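Local structure of magnetosome protein MamA (Magnetospirillum gryphiswaldense, 3AS8) at residues K134-L139 / G144-A149; K101-N106 / F110-R115; Q33-D38 / E43-L48; I50-T55 / T62-R67. The protein probably acts as a tetratricopeptide-repeat scaffold that recognises other copies of itself and so promotes assembly of complexes associated with magnetosomes. All blocks are in the same frame, centred on the assembly; numbering follows the deposited sequence.

In the fold
From the N terminus, the chain illustrates how a repeat protein is built from short-range closures placed one after another. Contact 3 comes first, folding the loop after helix 24-31 back onto the start of helix 42-54. The later part of that same helix then meets helix 58-71 in contact 4, and Leu48 and Leu64 join these two contacts into one patch of core. Helices 92-105 and 110-122 close contact 2; helices 126-139 and 144-156 close contact 1, and Phe110 of contact 2 packs against Ala136 and Val146 of contact 1. All four are in series, with none nested or crossed. Contacts 1 and 3 lie on opposite sides of the chain's centre, their own centres about 37 Å apart.

Contact 1: K134-L139 / G144-A149; sequences KIALGL and GKVHRA
Leu137 and His147 meet at about a right angle, with Leu137 CG over one face of the imidazole. Both methyls come near the same nitrogen: Leu137 CD1 stands 3.4 Å from His147 NE2 and Leu137 CD2 is 3.6 Å from it. From there they diverge: Leu137 CD1 leans to His147 CE1, while Leu137 CD2 is 3.7 Å from His147 CD2. The histidine holds its CG beside its own backbone N (chi1 -80°), and its ring also meets His166, to which ND1 is hydrogen-bonded, so the imidazole is fixed from the helix 160-183 side while leucine lies across it.

Val146 approaches differently. It slides past Leu137 in the opposite direction, and its CG1 comes 3.9 Å from Leu137 CG. The same methyl reaches the smaller Ala136, with Val146 CG1 and Ala136 CB 4.4 Å apart. Phe110 and Phe133 carry this apolar layer further around Val146. The short segments run nearly antiparallel, at 163° with axes 9.5 Å apart, and the link between them is purely by side-chain packing. Such close antiparallel helices joined by a short turn are the building principle of the tetratricopeptide-repeat alpha-alpha solenoid.

Contact 2: K101-N106 / F110-R115; sequences KVAEAN and FNVRFR. With SO4 (sulfate ion), chain C.
Arg113 starts out extended, with CG anti to its backbone N, and then bends twice (chi2 56°, chi3 74°), folding its guanidinium back over Ala103 on the other helix. The Ala103 methyl lies under one face of that flat group, nearer its rim than its middle, with Ala103 CB 3.7 Å from Arg113 NH1. This is helix-to-helix packing of the tetratricopeptide-repeat solenoid, in which the short segments of helices 92-105 and 110-122 run roughly antiparallel, at 143°, and a small residue allows close approach: the CA atoms of Ala103 and Arg113 are 6.1 Å apart. The far end of the arginine is held by Ser132, whose hydroxyl oxygen accepts from NH2, so one side chain links three successive helices.

Beside this, two valines cross at about a right angle. Val102 CG1 meets both methyls of its partner, coming 3.8 Å from Val112 CG2, while Val112 CG1 rests 3.8 Å from the backbone N of Ala103. Val102 further touches Ala79 and Thr80 of helix 76-88.

Arg115 takes no part in this interface. Asn111 takes up its NE, with OD1 3.0 Å from Arg115 NE, and Phe114 CE2 sets its ring edge over the rim of one guanidinium face. The outer edge grips a sulfate, probably from the crystallisation liquor: Arg115 NH1 bonds weakly to O2, whereas Arg115 NH2 gives a nearly straight hydrogen bond of 3.0 Å to sulfate O4.

Contact 3: Q33-D38 / E43-L48; sequences QVYDAD and EVALHL
Apolar packing joins Tyr35 to three residues of helix 42-54: Val44, Ala45 and Leu48. The tyrosine takes CG anti to its backbone N (chi1 172°), which carries the ring across the helix, from Leu48 at its base to Ala45 beside CE1. Its base is the most engaged part. Tyr35 CB is 3.6 Å from Leu48 CD2, where the two side chains cross at about a right angle, and 4.0 Å from Val44 CG1. That valine methyl sits near the ring plane, at the edge, and also comes 3.9 Å from Tyr35 CA. Farther out along the ring, Tyr35 CE1 touches Ala45 CB at 4.1 Å. Val34 adds a looser contact, its CG1 lying 4.3 Å from Val44 CG1, so one valine branch touches two consecutive loop residues.

Hydrogen bonding works within each segment and shapes the partners. On the loop, the backbone N of Asp38 donates to Asp36 OD2 at 2.9 Å, forming an Asx turn, although Asp38 itself is poorly ordered. On the helix, His47 ND1 donates to Glu43 O at 2.8 Å; that oxygen lies close to the imidazole plane and also receives the backbone N of His47. Two donors of one residue share a single carbonyl, and it is the ND1 bond that restrains the turn of the ring.

The loop between helices 24-31 and 42-54 is thus laid on the latter within the tetratricopeptide-repeat fold. Helix 5-20 reaches Val44 through Arg12, while helix 58-71 places Arg67 against Tyr35, Ser68 against Ala45 and Leu64 against Leu48.

Contact 4: I50-T55 / T62-R67; sequences IAYVKT and TELLER. With SO4 (sulfate ion), chain D.
Tyr52 crosses to Leu64 from its place on helix 42-54, and its side chain can be traced outward atom by atom. CB leaves the backbone toward the 62-67 segment, and a chi1 of -82° keeps CG beside the residue's own N. The first ring atom to touch is CD2, with Tyr52 CD2 3.9 Å from Leu64 CD2; the next, Tyr52 CE2, is 3.8 Å from that same methyl. Leu64 CD2 lies near the ring plane, so it presses on an edge of the tyrosine. At the tip, Tyr52 OH is hydrogen-bonded to Glu32 OE2, giving the phenol a polar hold beyond its apolar flank.

One residue on, Val53 CG2 makes looser contact, 4.2 Å from the backbone N of Thr62. The Thr62 hydroxyl is engaged with the backbone oxygens of Val58 and Asp59.

Each helix also carries its own polar fixing. Thr55 OG1 donates to Ala51 O at 2.8 Å, from the opposite face of the carbonyl plane to Thr55 N. Arg67 approaches Glu63 side-on, using two nitrogens on one oxygen; the shorter arm of this salt bridge is Arg67 NH2 to Glu63 OE2, 2.6 Å. Lys54 NZ is weakly hydrogen-bonded to O3 of a sulfate, probably from the crystallisation liquor.

Within the tetratricopeptide-repeat stack, helix 24-31 backs Tyr52 through Val28, while helix 76-88 lies against Ile50, Thr62 and Leu65, spanning both partners of the contact.

Contact 1: K134-L139 / G144-A149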
# COMPACT_ATOMS: atom_id res chain seq x y z
N LYS A 134 -14.40 -3.82 -8.52
CA LYS A 134 -15.69 -4.21 -8.03
C LYS A 134 -15.78 -4.76 -6.59
O LYS A 134 -16.75 -4.49 -5.90
CB LYS A 134 -16.32 -5.15 -9.01
CG LYS A 134 -16.70 -4.37 -10.28
CD LYS A 134 -17.53 -5.23 -11.26
CE LYS A 134 -17.87 -4.41 -12.52
NZ LYS A 134 -18.61 -5.26 -13.45
N ILE A 135 -14.73 -5.41 -6.14
CA ILE A 135 -14.60 -5.82 -4.77
C ILE A 135 -14.39 -4.63 -3.86
O ILE A 135 -14.99 -4.53 -2.81
CB ILE A 135 -13.48 -6.87 -4.62
CG1 ILE A 135 -13.82 -8.12 -5.43
CG2 ILE A 135 -13.28 -7.26 -3.15
CD1 ILE A 135 -12.65 -9.13 -5.62
N ALA A 136 -13.53 -3.69 -4.25
CA ALA A 136 -13.42 -2.44 -3.54
C ALA A 136 -14.72 -1.64 -3.41
O ALA A 136 -15.03 -1.03 -2.36
CB ALA A 136 -12.32 -1.57 -4.20
N LEU A 137 -15.49 -1.64 -4.47
CA LEU A 137 -16.76 -0.95 -4.47
C LEU A 137 -17.71 -1.62 -3.49
O LEU A 137 -18.51 -0.96 -2.83
CB LEU A 137 -17.36 -0.99 -5.87
CG LEU A 137 -17.78 0.22 -6.63
CD1 LEU A 137 -18.99 -0.26 -7.46
CD2 LEU A 137 -18.08 1.52 -5.89
N GLY A 138 -17.63 -2.95 -3.35
CA GLY A 138 -18.46 -3.60 -2.31
C GLY A 138 -18.15 -3.05 -0.93
O GLY A 138 -19.04 -2.96 -0.08
N LEU A 139 -16.87 -2.76 -0.68
CA LEU A 139 -16.41 -2.21 0.59
C LEU A 139 -16.87 -0.75 0.82
O LEU A 139 -17.19 -0.37 1.98
CB LEU A 139 -14.87 -2.36 0.68
CG LEU A 139 -14.33 -3.79 0.80
CD1 LEU A 139 -12.74 -3.77 0.76
CD2 LEU A 139 -14.81 -4.37 2.14
N GLY A 144 -16.81 7.31 -5.63
CA GLY A 144 -16.71 7.75 -7.01
C GLY A 144 -15.45 7.41 -7.77
O GLY A 144 -15.53 7.03 -8.93
N LYS A 145 -14.28 7.51 -7.12
CA LYS A 145 -13.03 7.23 -7.80
C LYS A 145 -13.02 5.77 -8.26
O LYS A 145 -12.24 5.40 -9.16
CB LYS A 145 -11.78 7.56 -6.94
CG LYS A 145 -11.49 6.58 -5.76
CD LYS A 145 -10.23 7.02 -4.94
CE LYS A 145 -9.95 6.08 -3.83
NZ LYS A 145 -8.64 6.35 -3.16
N VAL A 146 -13.77 4.88 -7.57
CA VAL A 146 -13.71 3.47 -7.94
C VAL A 146 -14.52 3.27 -9.25
O VAL A 146 -14.10 2.58 -10.19
CB VAL A 146 -14.20 2.52 -6.83
CG1 VAL A 146 -14.05 1.00 -7.37
CG2 VAL A 146 -13.40 2.76 -5.62
N HIS A 147 -15.71 3.87 -9.33
CA HIS A 147 -16.43 3.78 -10.62
C HIS A 147 -15.65 4.39 -11.78
O HIS A 147 -15.71 3.90 -12.90
CB HIS A 147 -17.76 4.48 -10.53
CG HIS A 147 -18.82 3.66 -9.85
ND1 HIS A 147 -19.52 2.68 -10.52
CD2 HIS A 147 -19.32 3.69 -8.59
CE1 HIS A 147 -20.40 2.13 -9.69
NE2 HIS A 147 -20.29 2.73 -8.51
N ARG A 148 -14.96 5.49 -11.50
CA ARG A 148 -14.14 6.16 -12.51
C ARG A 148 -13.02 5.23 -12.99
O ARG A 148 -12.78 5.07 -14.17
CB ARG A 148 -13.62 7.48 -11.96
CG ARG A 148 -12.78 8.31 -12.90
CD ARG A 148 -12.89 9.84 -12.63
NE ARG A 148 -14.17 10.36 -12.05
CZ ARG A 148 -15.17 10.94 -12.73
NH1 ARG A 148 -15.17 11.03 -14.04
NH2 ARG A 148 -16.24 11.38 -12.07
N ALA A 149 -12.35 4.57 -12.05
CA ALA A 149 -11.28 3.64 -12.38
C ALA A 149 -11.88 2.49 -13.23
O ALA A 149 -11.28 2.05 -14.21
CB ALA A 149 -10.58 3.08 -11.07

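Contact 2: K101-N106 / F110-R115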
# COMPACT_ATOMS: atom_id res chain seq x y z
N LYS A 101 -1.95 -11.11 -1.65
CA LYS A 101 -1.84 -11.86 -0.41
C LYS A 101 -2.40 -11.06 0.73
O LYS A 101 -3.11 -11.58 1.59
CB LYS A 101 -0.36 -12.21 -0.18
CG LYS A 101 -0.08 -12.92 1.16
CD LYS A 101 1.47 -13.00 1.39
CE LYS A 101 1.85 -14.06 2.42
NZ LYS A 101 1.73 -15.43 1.92
N VAL A 102 -2.16 -9.77 0.73
CA VAL A 102 -2.69 -8.93 1.81
C VAL A 102 -4.21 -8.86 1.70
O VAL A 102 -4.89 -9.05 2.71
CB VAL A 102 -2.12 -7.51 1.80
CG1 VAL A 102 -2.83 -6.66 2.79
CG2 VAL A 102 -0.60 -7.51 2.00
N ALA A 103 -4.73 -8.66 0.50
CA ALA A 103 -6.21 -8.61 0.33
C ALA A 103 -6.89 -9.93 0.76
O ALA A 103 -7.98 -9.88 1.30
CB ALA A 103 -6.61 -8.23 -1.13
N GLU A 104 -6.29 -11.09 0.48
CA GLU A 104 -6.84 -12.36 0.95
C GLU A 104 -6.83 -12.47 2.49
O GLU A 104 -7.76 -12.98 3.08
CB GLU A 104 -6.12 -13.59 0.30
CG GLU A 104 -6.31 -14.98 1.01
CD GLU A 104 -7.59 -15.70 0.64
OE1 GLU A 104 -8.09 -15.47 -0.48
OE2 GLU A 104 -8.09 -16.50 1.45
N ALA A 105 -5.79 -11.96 3.14
CA ALA A 105 -5.71 -12.01 4.59
C ALA A 105 -6.61 -10.92 5.26
O ALA A 105 -7.14 -11.14 6.32
CB ALA A 105 -4.23 -11.79 5.02
N ASN A 106 -6.74 -9.73 4.65
CA ASN A 106 -7.54 -8.66 5.26
C ASN A 106 -8.52 -8.16 4.23
O ASN A 106 -8.29 -7.19 3.51
CB ASN A 106 -6.70 -7.51 5.79
CG ASN A 106 -7.55 -6.37 6.39
OD1 ASN A 106 -8.80 -6.45 6.56
ND2 ASN A 106 -6.87 -5.30 6.75
N PHE A 110 -9.80 -1.56 2.14
CA PHE A 110 -10.21 -0.94 0.89
C PHE A 110 -9.01 -0.47 0.06
O PHE A 110 -8.93 -0.78 -1.09
CB PHE A 110 -11.14 0.24 1.14
CG PHE A 110 -11.44 1.07 -0.10
CD1 PHE A 110 -12.51 0.74 -0.92
CD2 PHE A 110 -10.65 2.15 -0.43
CE1 PHE A 110 -12.77 1.53 -2.03
CE2 PHE A 110 -10.90 2.93 -1.57
CZ PHE A 110 -11.93 2.61 -2.35
N ASN A 111 -8.11 0.31 0.66
CA ASN A 111 -6.95 0.83 -0.03
C ASN A 111 -6.16 -0.26 -0.70
O ASN A 111 -5.74 -0.10 -1.82
CB ASN A 111 -6.03 1.69 0.86
CG ASN A 111 -5.06 2.52 0.05
OD1 ASN A 111 -5.46 3.14 -0.93
ND2 ASN A 111 -3.78 2.47 0.40
N VAL A 112 -5.87 -1.33 -0.00
CA VAL A 112 -5.11 -2.44 -0.59
C VAL A 112 -5.79 -2.97 -1.86
O VAL A 112 -5.17 -3.10 -2.94
CB VAL A 112 -4.83 -3.57 0.43
CG1 VAL A 112 -4.41 -4.92 -0.31
CG2 VAL A 112 -3.70 -3.20 1.43
N ARG A 113 -7.11 -3.16 -1.82
CA ARG A 113 -7.80 -3.73 -2.97
C ARG A 113 -7.83 -2.71 -4.10
O ARG A 113 -7.68 -3.06 -5.25
CB ARG A 113 -9.26 -4.09 -2.58
CG ARG A 113 -10.12 -4.62 -3.69
CD ARG A 113 -9.56 -5.83 -4.37
NE ARG A 113 -9.67 -7.03 -3.56
CZ ARG A 113 -9.35 -8.26 -3.97
NH1 ARG A 113 -9.55 -9.28 -3.18
NH2 ARG A 113 -8.90 -8.50 -5.19
N PHE A 114 -8.06 -1.43 -3.76
CA PHE A 114 -8.03 -0.33 -4.74
C PHE A 114 -6.69 -0.22 -5.47
O PHE A 114 -6.68 -0.27 -6.67
CB PHE A 114 -8.40 0.96 -4.12
CG PHE A 114 -8.42 2.09 -5.10
CD1 PHE A 114 -9.41 2.18 -6.08
CD2 PHE A 114 -7.40 3.02 -5.12
CE1 PHE A 114 -9.40 3.17 -6.98
CE2 PHE A 114 -7.40 4.02 -5.97
CZ PHE A 114 -8.37 4.12 -6.93
N ARG A 115 -5.57 -0.22 -4.73
CA ARG A 115 -4.25 -0.12 -5.31
C ARG A 115 -3.88 -1.34 -6.11
O ARG A 115 -3.18 -1.24 -7.12
CB ARG A 115 -3.19 0.22 -4.23
CG ARG A 115 -3.53 1.52 -3.43
CD ARG A 115 -3.50 2.73 -4.25
NE ARG A 115 -4.01 3.83 -3.47
CZ ARG A 115 -4.26 5.05 -3.92
NH1 ARG A 115 -4.78 5.95 -3.09
NH2 ARG A 115 -3.99 5.38 -5.19
S SO4 C . -4.20 9.16 -4.78
O1 SO4 C . -2.91 8.68 -4.27
O2 SO4 C . -5.15 9.33 -3.68
O3 SO4 C . -4.00 10.46 -5.44
O4 SO4 C . -4.73 8.25 -5.80

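Contact 3: Q33-D38 / E43-L48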
# COMPACT_ATOMS: atom_id res chain seq x y z
N GLN A 33 21.34 2.14 14.70
CA GLN A 33 22.35 1.75 15.66
C GLN A 33 22.15 0.34 16.15
O GLN A 33 22.96 -0.15 16.97
CB GLN A 33 22.34 2.73 16.85
CG GLN A 33 22.75 4.13 16.43
CD GLN A 33 22.77 5.09 17.59
OE1 GLN A 33 23.66 4.99 18.43
NE2 GLN A 33 21.82 6.04 17.64
N VAL A 34 21.05 -0.30 15.74
CA VAL A 34 20.86 -1.72 16.02
C VAL A 34 20.67 -2.62 14.78
O VAL A 34 20.92 -3.84 14.87
CB VAL A 34 19.73 -2.01 17.06
CG1 VAL A 34 18.40 -1.41 16.70
CG2 VAL A 34 19.61 -3.52 17.27
N TYR A 35 20.27 -2.04 13.65
CA TYR A 35 20.03 -2.85 12.46
C TYR A 35 21.34 -3.49 12.03
O TYR A 35 22.35 -2.83 11.94
CB TYR A 35 19.43 -2.03 11.28
CG TYR A 35 19.37 -2.84 10.02
CD1 TYR A 35 18.48 -3.91 9.91
CD2 TYR A 35 20.21 -2.57 8.95
CE1 TYR A 35 18.44 -4.75 8.74
CE2 TYR A 35 20.16 -3.38 7.76
CZ TYR A 35 19.28 -4.47 7.69
OH TYR A 35 19.25 -5.24 6.55
N ASP A 36 21.27 -4.77 11.67
CA ASP A 36 22.46 -5.54 11.29
C ASP A 36 21.96 -6.58 10.29
O ASP A 36 21.16 -7.43 10.68
CB ASP A 36 23.07 -6.20 12.54
CG ASP A 36 24.32 -7.01 12.23
OD1 ASP A 36 25.06 -7.34 13.18
OD2 ASP A 36 24.56 -7.27 11.03
N ALA A 37 22.35 -6.46 9.02
CA ALA A 37 22.03 -7.47 7.99
C ALA A 37 22.39 -8.94 8.31
O ALA A 37 21.74 -9.85 7.75
CB ALA A 37 22.65 -7.09 6.61
N ASP A 38 23.38 -9.20 9.17
CA ASP A 38 23.81 -10.60 9.46
C ASP A 38 23.01 -11.22 10.60
O ASP A 38 22.64 -12.39 10.52
CB ASP A 38 25.29 -10.74 9.81
CG ASP A 38 26.14 -9.71 9.13
OD1 ASP A 38 26.50 -8.73 9.83
OD2 ASP A 38 26.40 -9.89 7.91
N GLU A 43 11.40 -7.06 12.89
CA GLU A 43 10.66 -5.92 13.47
C GLU A 43 11.48 -4.62 13.39
O GLU A 43 10.91 -3.53 13.16
CB GLU A 43 10.28 -6.32 14.88
CG GLU A 43 8.95 -5.85 15.36
CD GLU A 43 7.79 -6.20 14.47
OE1 GLU A 43 6.99 -5.27 14.21
OE2 GLU A 43 7.65 -7.37 14.05
N VAL A 44 12.81 -4.76 13.51
CA VAL A 44 13.74 -3.67 13.34
C VAL A 44 13.76 -3.30 11.84
O VAL A 44 13.57 -2.11 11.50
CB VAL A 44 15.14 -4.03 13.89
CG1 VAL A 44 16.20 -3.04 13.37
CG2 VAL A 44 15.10 -4.09 15.47
N ALA A 45 13.90 -4.30 10.93
CA ALA A 45 13.93 -3.99 9.50
C ALA A 45 12.61 -3.34 8.97
O ALA A 45 12.63 -2.40 8.17
CB ALA A 45 14.32 -5.23 8.63
N LEU A 46 11.48 -3.80 9.48
CA LEU A 46 10.20 -3.27 9.12
C LEU A 46 10.03 -1.81 9.54
O LEU A 46 9.61 -0.97 8.73
CB LEU A 46 9.13 -4.07 9.75
CG LEU A 46 7.72 -3.44 9.73
CD1 LEU A 46 7.21 -3.20 8.23
CD2 LEU A 46 6.71 -4.27 10.47
N HIS A 47 10.33 -1.51 10.80
CA HIS A 47 10.19 -0.16 11.29
C HIS A 47 11.22 0.83 10.70
O HIS A 47 10.88 1.97 10.37
CB HIS A 47 10.06 -0.21 12.80
CG HIS A 47 8.73 -0.75 13.22
ND1 HIS A 47 8.52 -2.09 13.55
CD2 HIS A 47 7.50 -0.17 13.21
CE1 HIS A 47 7.23 -2.27 13.80
NE2 HIS A 47 6.59 -1.13 13.62
N LEU A 48 12.46 0.38 10.49
CA LEU A 48 13.44 1.25 9.88
C LEU A 48 13.16 1.45 8.39
O LEU A 48 13.46 2.51 7.83
CB LEU A 48 14.86 0.69 10.08
CG LEU A 48 16.06 1.41 9.45
CD1 LEU A 48 16.22 2.95 9.89
CD2 LEU A 48 17.30 0.57 9.91

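Contact 4: I50-T55 / T62-R67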
# COMPACT_ATOMS: atom_id res chain seq x y z
N ILE A 50 10.09 1.46 7.05
CA ILE A 50 8.99 2.47 7.13
C ILE A 50 9.57 3.85 7.33
O ILE A 50 9.29 4.77 6.58
CB ILE A 50 7.98 2.09 8.23
CG1 ILE A 50 7.09 0.91 7.83
CG2 ILE A 50 6.97 3.27 8.66
CD1 ILE A 50 6.04 0.54 8.98
N ALA A 51 10.44 3.98 8.31
CA ALA A 51 11.10 5.26 8.64
C ALA A 51 11.95 5.82 7.51
O ALA A 51 11.92 7.04 7.29
CB ALA A 51 11.94 5.12 9.95
N TYR A 52 12.71 4.97 6.82
CA TYR A 52 13.48 5.40 5.65
C TYR A 52 12.59 5.87 4.49
O TYR A 52 12.88 6.93 3.92
CB TYR A 52 14.41 4.31 5.10
CG TYR A 52 15.74 4.14 5.80
CD1 TYR A 52 16.46 5.21 6.25
CD2 TYR A 52 16.30 2.86 5.94
CE1 TYR A 52 17.72 5.06 6.84
CE2 TYR A 52 17.55 2.67 6.55
CZ TYR A 52 18.26 3.78 7.01
OH TYR A 52 19.48 3.60 7.61
N VAL A 53 11.47 5.19 4.25
CA VAL A 53 10.56 5.67 3.20
C VAL A 53 9.94 7.04 3.56
O VAL A 53 9.78 7.90 2.70
CB VAL A 53 9.45 4.65 2.91
CG1 VAL A 53 8.38 5.23 1.91
CG2 VAL A 53 10.10 3.35 2.32
N LYS A 54 9.57 7.20 4.81
CA LYS A 54 8.92 8.41 5.30
C LYS A 54 9.87 9.59 5.23
O LYS A 54 9.46 10.70 5.00
CB LYS A 54 8.41 8.20 6.77
CG LYS A 54 7.10 7.37 6.93
CD LYS A 54 5.83 8.07 6.32
CE LYS A 54 4.57 7.21 6.46
NZ LYS A 54 3.32 8.00 6.01
N THR A 55 11.16 9.35 5.42
CA THR A 55 12.15 10.40 5.44
C THR A 55 12.88 10.55 4.13
O THR A 55 13.81 11.37 4.04
CB THR A 55 13.21 10.22 6.58
OG1 THR A 55 13.78 8.91 6.48
CG2 THR A 55 12.52 10.44 8.01
N THR A 62 12.82 0.44 0.85
CA THR A 62 12.23 -0.68 0.16
C THR A 62 13.18 -1.86 0.18
O THR A 62 12.72 -2.97 0.30
CB THR A 62 11.78 -0.33 -1.28
OG1 THR A 62 12.90 0.19 -1.98
CG2 THR A 62 10.67 0.75 -1.19
N GLU A 63 14.49 -1.62 0.04
CA GLU A 63 15.44 -2.74 0.15
C GLU A 63 15.36 -3.45 1.52
O GLU A 63 15.43 -4.69 1.58
CB GLU A 63 16.88 -2.23 -0.18
CG GLU A 63 18.07 -3.04 0.36
CD GLU A 63 18.48 -2.60 1.80
OE1 GLU A 63 18.56 -1.35 2.13
OE2 GLU A 63 18.66 -3.55 2.60
N LEU A 64 15.20 -2.69 2.64
CA LEU A 64 15.04 -3.32 3.98
C LEU A 64 13.73 -4.12 4.06
O LEU A 64 13.65 -5.18 4.71
CB LEU A 64 15.06 -2.30 5.14
CG LEU A 64 16.35 -2.04 5.87
CD1 LEU A 64 17.40 -1.71 4.83
CD2 LEU A 64 16.21 -0.90 6.95
N LEU A 65 12.70 -3.64 3.36
CA LEU A 65 11.41 -4.28 3.41
C LEU A 65 11.49 -5.54 2.58
O LEU A 65 10.92 -6.53 2.96
CB LEU A 65 10.29 -3.35 2.93
CG LEU A 65 9.91 -2.20 3.87
CD1 LEU A 65 8.99 -1.20 3.15
CD2 LEU A 65 9.27 -2.69 5.23
N GLU A 66 12.24 -5.50 1.49
CA GLU A 66 12.43 -6.69 0.65
C GLU A 66 13.21 -7.80 1.41
O GLU A 66 12.88 -8.97 1.31
CB GLU A 66 13.21 -6.28 -0.62
CG GLU A 66 12.44 -5.44 -1.66
CD GLU A 66 13.28 -4.78 -2.82
OE1 GLU A 66 12.65 -4.17 -3.77
OE2 GLU A 66 14.56 -4.80 -2.81
N ARG A 67 14.30 -7.40 2.09
CA ARG A 67 15.05 -8.31 2.95
C ARG A 67 14.06 -8.90 4.05
O ARG A 67 14.11 -10.07 4.39
CB ARG A 67 16.26 -7.55 3.54
CG ARG A 67 17.48 -8.38 3.78
CD ARG A 67 18.70 -7.56 4.15
NE ARG A 67 18.88 -6.47 3.20
CZ ARG A 67 19.61 -6.55 2.09
NH1 ARG A 67 20.27 -7.68 1.79
NH2 ARG A 67 19.68 -5.50 1.28
S SO4 D . 3.00 11.41 8.17
O1 SO4 D . 3.40 12.13 9.38
O2 SO4 D . 2.41 12.40 7.25
O3 SO4 D . 4.15 10.81 7.50
O4 SO4 D . 2.06 10.33 8.49